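Local coordinates for protein fructokinase (Vibrio cholerae serotype O1, PDB 5YGG) that catalyses the ATP-dependent phosphorylation of fructose, as a sugar kinase of the PfkB family that binds potassium and calcium ions, at residues 299-304 / 316-321; 266-271 / 293-298. The protein carries 2 engineered substitutions. All blocks are in the same frame, centred on the assembly; numbering follows the deposited sequence.

Contact 1: 299-304 / 316-321. With K (potassium ion), chain E; ADP (adenosine-5'-diphosphate), chain B.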
ATOM      1  N   GLY A 299      -0.955 -22.421 -17.250  1.00 11.14           N
ATOM      2  CA  GLY A 299      -2.049 -21.501 -17.002  1.00 11.00           C
ATOM      3  C   GLY A 299      -3.170 -22.125 -16.189  1.00 15.50           C
ATOM      4  O   GLY A 299      -3.681 -21.511 -15.253  1.00 12.93           O
ATOM      5  N   ALA A 300      -3.554 -23.348 -16.546  1.00  8.84           N
ATOM      6  CA  ALA A 300      -4.589 -24.065 -15.807  1.00  9.28           C
ATOM      7  C   ALA A 300      -4.150 -24.362 -14.369  1.00  9.12           C
ATOM      8  O   ALA A 300      -4.906 -24.130 -13.425  1.00  9.52           O
ATOM      9  CB  ALA A 300      -4.948 -25.374 -16.523  1.00 11.09           C
ATOM     10  N   LEU A 301      -2.943 -24.897 -14.211  1.00  8.76           N
ATOM     11  CA  LEU A 301      -2.476 -25.306 -12.885  1.00 14.23           C
ATOM     12  C   LEU A 301      -2.325 -24.097 -11.962  1.00 11.59           C
ATOM     13  O   LEU A 301      -2.609 -24.189 -10.765  1.00 11.94           O
ATOM     14  CB  LEU A 301      -1.153 -26.088 -12.996  1.00  8.44           C
ATOM     15  CG  LEU A 301      -1.356 -27.520 -13.532  1.00 10.89           C
ATOM     16  CD1 LEU A 301      -0.025 -28.232 -13.806  1.00 10.23           C
ATOM     17  CD2 LEU A 301      -2.221 -28.322 -12.549  1.00 12.32           C
ATOM     18  N   ALA A 302      -1.923 -22.957 -12.519  1.00 10.32           N
ATOM     19  CA  ALA A 302      -1.692 -21.762 -11.697  1.00  8.66           C
ATOM     20  C   ALA A 302      -2.955 -21.266 -10.982  1.00 11.74           C
ATOM     21  O   ALA A 302      -2.853 -20.549  -9.989  1.00 10.65           O
ATOM     22  CB  ALA A 302      -1.117 -20.652 -12.536  1.00 10.14           C
ATOM     23  N   THR A 303      -4.132 -21.622 -11.497  1.00  8.94           N
ATOM     24  CA  THR A 303      -5.406 -21.219 -10.901  1.00 10.02           C
ATOM     25  C   THR A 303      -5.811 -22.063  -9.687  1.00 10.94           C
ATOM     26  O   THR A 303      -6.771 -21.735  -8.991  1.00 12.03           O
ATOM     27  CB  THR A 303      -6.570 -21.297 -11.930  1.00  9.93           C
ATOM     28  OG1 THR A 303      -6.855 -22.676 -12.246  1.00 13.36           O
ATOM     29  CG2 THR A 303      -6.218 -20.523 -13.213  1.00 11.61           C
ATOM     30  N   THR A 304      -5.087 -23.143  -9.426  1.00  9.67           N
ATOM     31  CA  THR A 304      -5.544 -24.094  -8.421  1.00 11.08           C
ATOM     32  C   THR A 304      -5.291 -23.653  -6.976  1.00  9.84           C
ATOM     33  O   THR A 304      -5.849 -24.236  -6.050  1.00 10.22           O
ATOM     34  CB  THR A 304      -4.902 -25.474  -8.633  1.00 11.25           C
ATOM     35  OG1 THR A 304      -3.476 -25.335  -8.687  1.00 11.10           O
ATOM     36  CG2 THR A 304      -5.374 -26.077  -9.949  1.00 16.66           C
ATOM     37  N   ALA A 316       7.445 -32.292 -13.007  1.00 10.93           N
ATOM     38  CA  ALA A 316       6.737 -33.500 -12.565  1.00 12.41           C
ATOM     39  C   ALA A 316       5.225 -33.272 -12.521  1.00 10.64           C
ATOM     40  O   ALA A 316       4.446 -34.116 -12.980  1.00 12.07           O
ATOM     41  CB  ALA A 316       7.242 -33.959 -11.189  1.00 12.48           C
ATOM     42  N   ALA A 317       4.815 -32.138 -11.960  1.00  9.26           N
ATOM     43  CA  ALA A 317       3.399 -31.805 -11.860  1.00 11.79           C
ATOM     44  C   ALA A 317       2.797 -31.519 -13.239  1.00 11.53           C
ATOM     45  O   ALA A 317       1.677 -31.936 -13.535  1.00 10.78           O
ATOM     46  CB  ALA A 317       3.206 -30.614 -10.947  1.00 13.05           C
ATOM     47  N   LEU A 318       3.549 -30.817 -14.081  1.00 10.77           N
ATOM     48  CA  LEU A 318       3.030 -30.421 -15.385  1.00  8.89           C
ATOM     49  C   LEU A 318       2.875 -31.641 -16.282  1.00 12.52           C
ATOM     50  O   LEU A 318       1.856 -31.801 -16.958  1.00  9.40           O
ATOM     51  CB  LEU A 318       3.943 -29.386 -16.059  1.00  8.74           C
ATOM     52  CG  LEU A 318       3.485 -28.915 -17.446  1.00  8.34           C
ATOM     53  CD1 LEU A 318       2.146 -28.208 -17.358  1.00  9.04           C
ATOM     54  CD2 LEU A 318       4.524 -27.965 -18.071  1.00  8.78           C
ATOM     55  N   TYR A 319       3.884 -32.504 -16.292  1.00 12.73           N
ATOM     56  CA  TYR A 319       3.810 -33.702 -17.126  1.00 12.25           C
ATOM     57  C   TYR A 319       2.660 -34.596 -16.665  1.00 12.65           C
ATOM     58  O   TYR A 319       1.963 -35.192 -17.486  1.00 14.81           O
ATOM     59  CB  TYR A 319       5.121 -34.497 -17.092  1.00 12.08           C
ATOM     60  CG  TYR A 319       6.178 -34.047 -18.085  1.00 15.89           C
ATOM     61  CD1 TYR A 319       5.973 -34.171 -19.457  1.00 22.11           C
ATOM     62  CD2 TYR A 319       7.389 -33.528 -17.647  1.00 18.14           C
ATOM     63  CE1 TYR A 319       6.944 -33.769 -20.364  1.00 20.30           C
ATOM     64  CE2 TYR A 319       8.361 -33.127 -18.540  1.00 17.84           C
ATOM     65  CZ  TYR A 319       8.135 -33.249 -19.895  1.00 17.25           C
ATOM     66  OH  TYR A 319       9.114 -32.850 -20.779  1.00 18.68           O
ATOM     67  N   ALA A 320       2.474 -34.695 -15.352  1.00 10.39           N
ATOM     68  CA  ALA A 320       1.385 -35.501 -14.819  1.00 10.87           C
ATOM     69  C   ALA A 320       0.027 -34.930 -15.251  1.00 12.06           C
ATOM     70  O   ALA A 320      -0.905 -35.681 -15.550  1.00 12.54           O
ATOM     71  CB  ALA A 320       1.476 -35.592 -13.304  1.00 12.59           C
ATOM     72  N   PHE A 321      -0.072 -33.604 -15.291  1.00 11.22           N
ATOM     73  CA  PHE A 321      -1.311 -32.942 -15.695  1.00 13.03           C
ATOM     74  C   PHE A 321      -1.548 -33.062 -17.199  1.00 16.29           C
ATOM     75  O   PHE A 321      -2.690 -33.226 -17.644  1.00 16.34           O
ATOM     76  CB  PHE A 321      -1.282 -31.469 -15.276  1.00 14.24           C
ATOM     77  CG  PHE A 321      -2.509 -30.694 -15.673  1.00 14.62           C
ATOM     78  CD1 PHE A 321      -3.691 -30.824 -14.956  1.00 13.55           C
ATOM     79  CD2 PHE A 321      -2.473 -29.820 -16.746  1.00 16.40           C
ATOM     80  CE1 PHE A 321      -4.818 -30.104 -15.313  1.00 16.35           C
ATOM     81  CE2 PHE A 321      -3.600 -29.099 -17.108  1.00 18.76           C
ATOM     82  CZ  PHE A 321      -4.768 -29.239 -16.396  1.00 17.51           C
TER
HETATM   83  K     K E 604      -3.525 -18.344  -8.569  1.00 12.77           K
HETATM   84  PB  ADP B 601      -5.245 -13.772 -19.354  1.00116.41           P
HETATM   85  O1B ADP B 601      -6.475 -12.940 -19.757  1.00117.15           O
HETATM   86  O2B ADP B 601      -4.476 -13.031 -18.338  1.00115.00           O
HETATM   87  O3B ADP B 601      -4.346 -14.021 -20.579  1.00115.08           O
HETATM   88  PA  ADP B 601      -6.699 -16.268 -19.576  1.00113.52           P
HETATM   89  O1A ADP B 601      -8.120 -16.240 -18.957  1.00116.31           O
HETATM   90  O2A ADP B 601      -6.801 -15.909 -21.041  1.00112.13           O
HETATM   91  O3A ADP B 601      -5.708 -15.206 -18.778  1.00161.62           O
HETATM   92  O5' ADP B 601      -6.097 -17.715 -19.429  1.00 45.05           O
HETATM   93  C5' ADP B 601      -4.695 -17.861 -19.336  1.00 39.52           C
HETATM   94  C4' ADP B 601      -4.326 -19.119 -19.707  1.00 38.66           C
HETATM   95  O4' ADP B 601      -4.451 -20.070 -18.521  1.00 44.29           O
HETATM   96  C3' ADP B 601      -5.288 -19.711 -20.803  1.00 43.54           C
HETATM   97  O3' ADP B 601      -4.714 -19.574 -22.156  1.00 41.99           O
HETATM   98  C2' ADP B 601      -5.393 -20.948 -20.510  1.00 41.25           C
HETATM   99  O2' ADP B 601      -4.303 -21.700 -21.150  1.00 36.27           O
HETATM  100  C1' ADP B 601      -5.271 -21.026 -18.876  1.00 49.15           C
HETATM  101  N9  ADP B 601      -6.538 -20.867 -18.279  1.00 51.88           N
HETATM  102  C8  ADP B 601      -7.244 -19.828 -17.771  1.00 52.25           C
HETATM  103  N7  ADP B 601      -8.433 -20.307 -17.336  1.00 49.83           N
HETATM  104  C5  ADP B 601      -8.462 -21.650 -17.573  1.00 49.40           C
HETATM  105  C6  ADP B 601      -9.423 -22.613 -17.322  1.00 50.18           C
HETATM  106  N6  ADP B 601     -10.650 -22.659 -16.786  1.00 50.59           N
HETATM  107  N1  ADP B 601      -9.193 -23.910 -17.668  1.00 46.02           N
HETATM  108  C2  ADP B 601      -8.009 -24.256 -18.262  1.00 46.28           C
HETATM  109  N3  ADP B 601      -7.058 -23.321 -18.513  1.00 41.56           N
HETATM  110  C4  ADP B 601      -7.291 -22.005 -18.160  1.00 47.99           C
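L301 and L318 mark the closest backbone approach here, with L301 CA and L318 CA 7.9 Å apart. L301 lies in the last turns of helix 285-302, and L318 sits in the C-terminal helix 315-322. The backbones stay well separated, and side chains fill the gap. T303 and T304 each turn the hydroxyl back onto a carbonyl three residues earlier. T303 OG1 donates to A300 O at 2.7 Å, and T304 OG1 donates to L301 O. Both hydroxyls lie in the carbonyl plane. Each carbonyl also accepts from the backbone N of the same threonine, so two bonds grip each oxygen.

L301 and F321 carry the contact. They overlap side by side, reaching in opposite directions. F321 CG is anti to the backbone N (chi1 179°), which sends the ring across to helix 285-302. One branch of L301, CD2, lies over a face of that ring, 4.1 Å from its centroid and offset toward the rim. This is a CH-pi contact. The other branch, CD1, reaches the base of the ring, 3.8 Å from F321 CB. It also meets L318 CD1 at 4.2 Å. At the far end of the ring, A300 CB comes to 3.9 Å from F321 CZ. A300 CB also touches the adenine, 3.6 Å from ADP N3. Nearby, V256 packs on both A300 and F321, and K254 makes a cation-pi contact with the ring.

The touching side chains are thus apolar, and the interface is held by packing. The backbone of 299-304 also serves the metal: A302 O binds the potassium ion at 2.7 Å, with D260, T262, Q305 and G307 among its other ligands. One short segment therefore joins the C-terminal helix, the adenine and the metal.

Contact 2: 266-271 / 293-298. With ADP (adenosine-5'-diphosphate), chain B; FRU (beta-D-fructofuranose), chain C.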
ATOM      1  N   ASP A 266       0.385 -15.150 -16.646  1.00 10.73           N
ATOM      2  CA  ASP A 266       1.837 -15.118 -16.475  1.00  7.91           C
ATOM      3  C   ASP A 266       2.397 -16.532 -16.434  1.00 11.13           C
ATOM      4  O   ASP A 266       3.502 -16.794 -16.905  1.00  9.68           O
ATOM      5  CB  ASP A 266       2.219 -14.371 -15.199  1.00  8.68           C
ATOM      6  CG  ASP A 266       1.727 -12.933 -15.190  1.00 13.15           C
ATOM      7  OD1 ASP A 266       1.614 -12.330 -16.281  1.00 13.48           O
ATOM      8  OD2 ASP A 266       1.461 -12.404 -14.090  1.00 11.98           O
ATOM      9  N   ALA A 267       1.626 -17.439 -15.850  1.00 11.95           N
ATOM     10  CA  ALA A 267       2.011 -18.842 -15.824  1.00  9.19           C
ATOM     11  C   ALA A 267       2.085 -19.381 -17.236  1.00 10.02           C
ATOM     12  O   ALA A 267       2.976 -20.156 -17.572  1.00  9.36           O
ATOM     13  CB  ALA A 267       1.031 -19.646 -15.012  1.00  7.69           C
ATOM     14  N   PHE A 268       1.101 -18.990 -18.038  1.00  8.57           N
ATOM     15  CA  PHE A 268       1.042 -19.326 -19.456  1.00  8.90           C
ATOM     16  C   PHE A 268       2.317 -18.849 -20.140  1.00  9.76           C
ATOM     17  O   PHE A 268       2.998 -19.630 -20.804  1.00  8.60           O
ATOM     18  CB  PHE A 268      -0.206 -18.702 -20.095  1.00  7.80           C
ATOM     19  CG  PHE A 268      -0.351 -18.983 -21.567  1.00 10.41           C
ATOM     20  CD1 PHE A 268       0.315 -18.210 -22.508  1.00 12.13           C
ATOM     21  CD2 PHE A 268      -1.185 -20.004 -22.020  1.00 10.11           C
ATOM     22  CE1 PHE A 268       0.180 -18.466 -23.862  1.00 13.23           C
ATOM     23  CE2 PHE A 268      -1.323 -20.255 -23.367  1.00  9.09           C
ATOM     24  CZ  PHE A 268      -0.635 -19.488 -24.292  1.00 11.36           C
ATOM     25  N   VAL A 269       2.661 -17.572 -19.965  1.00 10.77           N
ATOM     26  CA  VAL A 269       3.875 -17.026 -20.584  1.00 10.18           C
ATOM     27  C   VAL A 269       5.136 -17.734 -20.080  1.00  8.73           C
ATOM     28  O   VAL A 269       6.070 -17.988 -20.851  1.00  8.52           O
ATOM     29  CB  VAL A 269       3.989 -15.511 -20.323  1.00 10.19           C
ATOM     30  CG1 VAL A 269       5.325 -14.958 -20.821  1.00 11.10           C
ATOM     31  CG2 VAL A 269       2.818 -14.774 -20.960  1.00  7.46           C
ATOM     32  N   GLY A 270       5.153 -18.084 -18.794  1.00  8.67           N
ATOM     33  CA  GLY A 270       6.289 -18.802 -18.244  1.00  8.12           C
ATOM     34  C   GLY A 270       6.537 -20.152 -18.895  1.00 12.81           C
ATOM     35  O   GLY A 270       7.680 -20.506 -19.189  1.00  9.52           O
ATOM     36  N   GLY A 271       5.473 -20.933 -19.093  1.00 10.77           N
ATOM     37  CA  GLY A 271       5.621 -22.218 -19.757  1.00  7.69           C
ATOM     38  C   GLY A 271       6.054 -22.043 -21.204  1.00  9.40           C
ATOM     39  O   GLY A 271       6.898 -22.777 -21.716  1.00 10.50           O
ATOM     40  N   LYS A 293       1.380 -25.877 -25.712  1.00  8.95           N
ATOM     41  CA  LYS A 293       0.785 -26.953 -24.910  1.00  9.59           C
ATOM     42  C   LYS A 293       1.264 -26.875 -23.453  1.00 11.35           C
ATOM     43  O   LYS A 293       0.475 -27.026 -22.517  1.00 11.87           O
ATOM     44  CB  LYS A 293       1.103 -28.325 -25.528  1.00 12.30           C
ATOM     45  CG  LYS A 293       0.779 -29.521 -24.649  1.00 25.34           C
ATOM     46  CD  LYS A 293       0.963 -30.826 -25.427  1.00 35.62           C
ATOM     47  CE  LYS A 293       0.840 -32.057 -24.535  1.00 39.17           C
ATOM     48  NZ  LYS A 293       0.926 -33.309 -25.346  1.00 45.61           N
ATOM     49  N   TRP A 294       2.551 -26.616 -23.247  1.00  9.66           N
ATOM     50  CA  TRP A 294       3.059 -26.387 -21.892  1.00  8.11           C
ATOM     51  C   TRP A 294       2.415 -25.150 -21.262  1.00  8.72           C
ATOM     52  O   TRP A 294       2.000 -25.163 -20.105  1.00 10.37           O
ATOM     53  CB  TRP A 294       4.585 -26.216 -21.897  1.00  8.55           C
ATOM     54  CG  TRP A 294       5.366 -27.504 -21.973  1.00 11.12           C
ATOM     55  CD1 TRP A 294       5.199 -28.514 -22.869  1.00 11.75           C
ATOM     56  CD2 TRP A 294       6.460 -27.891 -21.128  1.00 11.44           C
ATOM     57  NE1 TRP A 294       6.107 -29.520 -22.624  1.00 13.03           N
ATOM     58  CE2 TRP A 294       6.892 -29.158 -21.557  1.00 12.07           C
ATOM     59  CE3 TRP A 294       7.112 -27.287 -20.050  1.00  7.95           C
ATOM     60  CZ2 TRP A 294       7.946 -29.837 -20.944  1.00 10.99           C
ATOM     61  CZ3 TRP A 294       8.156 -27.963 -19.437  1.00 10.27           C
ATOM     62  CH2 TRP A 294       8.567 -29.223 -19.891  1.00 11.68           C
ATOM     63  N   ALA A 295       2.358 -24.070 -22.037  1.00  9.42           N
ATOM     64  CA  ALA A 295       1.775 -22.818 -21.576  1.00  8.81           C
ATOM     65  C   ALA A 295       0.335 -23.010 -21.076  1.00  9.21           C
ATOM     66  O   ALA A 295      -0.040 -22.488 -20.034  1.00  9.27           O
ATOM     67  CB  ALA A 295       1.824 -21.791 -22.689  1.00  8.64           C
ATOM     68  N   ASN A 296      -0.458 -23.775 -21.818  1.00  8.33           N
ATOM     69  CA  ASN A 296      -1.847 -24.002 -21.444  1.00  9.27           C
ATOM     70  C   ASN A 296      -1.912 -24.752 -20.126  1.00 11.13           C
ATOM     71  O   ASN A 296      -2.741 -24.456 -19.266  1.00 10.38           O
ATOM     72  CB  ASN A 296      -2.589 -24.803 -22.518  1.00  9.19           C
ATOM     73  CG  ASN A 296      -3.141 -23.929 -23.633  1.00 12.65           C
ATOM     74  OD1 ASN A 296      -3.400 -22.747 -23.441  1.00 12.00           O
ATOM     75  ND2 ASN A 296      -3.333 -24.521 -24.805  1.00 12.67           N
ATOM     76  N   GLY A 297      -1.030 -25.732 -19.982  1.00 10.96           N
ATOM     77  CA  GLY A 297      -1.011 -26.554 -18.785  1.00 11.42           C
ATOM     78  C   GLY A 297      -0.641 -25.729 -17.566  1.00 10.97           C
ATOM     79  O   GLY A 297      -1.236 -25.885 -16.497  1.00 11.48           O
ATOM     80  N   CYS A 298       0.344 -24.857 -17.731  1.00  7.96           N
ATOM     81  CA  CYS A 298       0.798 -23.977 -16.658  1.00 14.20           C
ATOM     82  C   CYS A 298      -0.300 -23.004 -16.253  1.00 13.70           C
ATOM     83  O   CYS A 298      -0.553 -22.788 -15.063  1.00 10.51           O
ATOM     84  CB  CYS A 298       2.061 -23.212 -17.091  1.00 10.07           C
ATOM     85  SG  CYS A 298       3.545 -24.269 -17.195  1.00 10.94           S
TER
HETATM   86  PB  ADP B 601      -5.245 -13.772 -19.354  1.00116.41           P
HETATM   87  O1B ADP B 601      -6.475 -12.940 -19.757  1.00117.15           O
HETATM   88  O2B ADP B 601      -4.476 -13.031 -18.338  1.00115.00           O
HETATM   89  O3B ADP B 601      -4.346 -14.021 -20.579  1.00115.08           O
HETATM   90  PA  ADP B 601      -6.699 -16.268 -19.576  1.00113.52           P
HETATM   91  O1A ADP B 601      -8.120 -16.240 -18.957  1.00116.31           O
HETATM   92  O2A ADP B 601      -6.801 -15.909 -21.041  1.00112.13           O
HETATM   93  O3A ADP B 601      -5.708 -15.206 -18.778  1.00161.62           O
HETATM   94  O5' ADP B 601      -6.097 -17.715 -19.429  1.00 45.05           O
HETATM   95  C5' ADP B 601      -4.695 -17.861 -19.336  1.00 39.52           C
HETATM   96  C4' ADP B 601      -4.326 -19.119 -19.707  1.00 38.66           C
HETATM   97  O4' ADP B 601      -4.451 -20.070 -18.521  1.00 44.29           O
HETATM   98  C3' ADP B 601      -5.288 -19.711 -20.803  1.00 43.54           C
HETATM   99  O3' ADP B 601      -4.714 -19.574 -22.156  1.00 41.99           O
HETATM  100  C2' ADP B 601      -5.393 -20.948 -20.510  1.00 41.25           C
HETATM  101  O2' ADP B 601      -4.303 -21.700 -21.150  1.00 36.27           O
HETATM  102  C1' ADP B 601      -5.271 -21.026 -18.876  1.00 49.15           C
HETATM  103  N9  ADP B 601      -6.538 -20.867 -18.279  1.00 51.88           N
HETATM  104  C8  ADP B 601      -7.244 -19.828 -17.771  1.00 52.25           C
HETATM  105  N7  ADP B 601      -8.433 -20.307 -17.336  1.00 49.83           N
HETATM  106  C5  ADP B 601      -8.462 -21.650 -17.573  1.00 49.40           C
HETATM  107  C6  ADP B 601      -9.423 -22.613 -17.322  1.00 50.18           C
HETATM  108  N6  ADP B 601     -10.650 -22.659 -16.786  1.00 50.59           N
HETATM  109  N1  ADP B 601      -9.193 -23.910 -17.668  1.00 46.02           N
HETATM  110  C2  ADP B 601      -8.009 -24.256 -18.262  1.00 46.28           C
HETATM  111  N3  ADP B 601      -7.058 -23.321 -18.513  1.00 41.56           N
HETATM  112  C4  ADP B 601      -7.291 -22.005 -18.160  1.00 47.99           C
HETATM  113  C1  FRU C 602       0.686  -6.324 -11.803  1.00 12.96           C
HETATM  114  C2  FRU C 602      -0.304  -7.473 -11.484  1.00 14.11           C
HETATM  115  C3  FRU C 602       0.045  -8.212 -10.184  1.00 15.38           C
HETATM  116  C4  FRU C 602      -0.303  -9.493 -10.392  1.00 14.74           C
HETATM  117  C5  FRU C 602       0.016  -9.713 -11.974  1.00 16.54           C
HETATM  118  C6  FRU C 602      -0.858 -10.766 -12.607  1.00 17.29           C
HETATM  119  O1  FRU C 602       1.948  -6.795 -12.266  1.00  9.20           O
HETATM  120  O2  FRU C 602      -1.511  -7.011 -11.455  1.00 13.62           O
HETATM  121  O3  FRU C 602      -0.758  -7.595  -9.103  1.00 14.96           O
HETATM  122  O4  FRU C 602       0.472 -10.451  -9.626  1.00 10.66           O
HETATM  123  O5  FRU C 602      -0.197  -8.576 -12.586  1.00 17.27           O
HETATM  124  O6  FRU C 602      -0.592 -10.737 -14.009  1.00 18.63           O
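F268 and A295 meet face-on. The methyl A295 CB makes a CH-pi contact over the centre of the phenyl ring, 3.5 Å from its centroid and almost straight above it. With chi1 at 180° the F268 side chain extends opposite its own N, and the ring comes to lie along helix 285-302. N296 lies beside the ring and points the same way, with ring and amide planes 57° apart. Its OD1 meets the ring edge in plane, 3.2 Å from F268 CE2. The same oxygen accepts a hydrogen bond from the ribose, with ADP O2' 2.7 Å from N296 OD1. V251 O takes a bond from N296 ND2, so both ends of the amide are held.

The backbones come very close, and small residues make room for this. A295 CB is 3.1 Å from F268 O. A CA-H...O contact joins F268 CA to A295 O. C298 CB lies 3.2 Å from A267 O. G271 has no side chain, and C298 SG packs 3.9 Å from G271 CA.

D266 ends the GAGD sequence of PfkB kinases (G263 to D266), at the start of helix 264-278. Its OD2 accepts a 2.6 Å hydrogen bond from fructose O6, and N174 holds OD1. Fructose-binding D266 and ribose-binding N296 thus sit on two packed helices.

The segments run nearly antiparallel, at 148°, with axes 7.0 Å apart. Helix 46-56 packs on D266 and V269, while helix 315-322 packs on W294 and C298. The ring of F268 lies near T234, at the end of strand 230-234 in the large sheet.

The centres of contacts 1 and 2 lie about 9 Å apart, on the same side of the chain's centre. They share helix 285-302. Contact 2 comes first along the chain, pairing helix 264-278 with the middle of that helix. Contact 1 follows, joining its C-terminal end to helix 315-322. The two touch directly: A302 CB lies 3.4 Å from A267 CB, and L318 packs on W294. Both also touch ADP, contact 2 at the ribose and contact 1 at the ribose and adenine. Together they link the fructose, nucleotide and potassium sites through three successive helices of the ribokinase-like fold of this PfkB-family kinase.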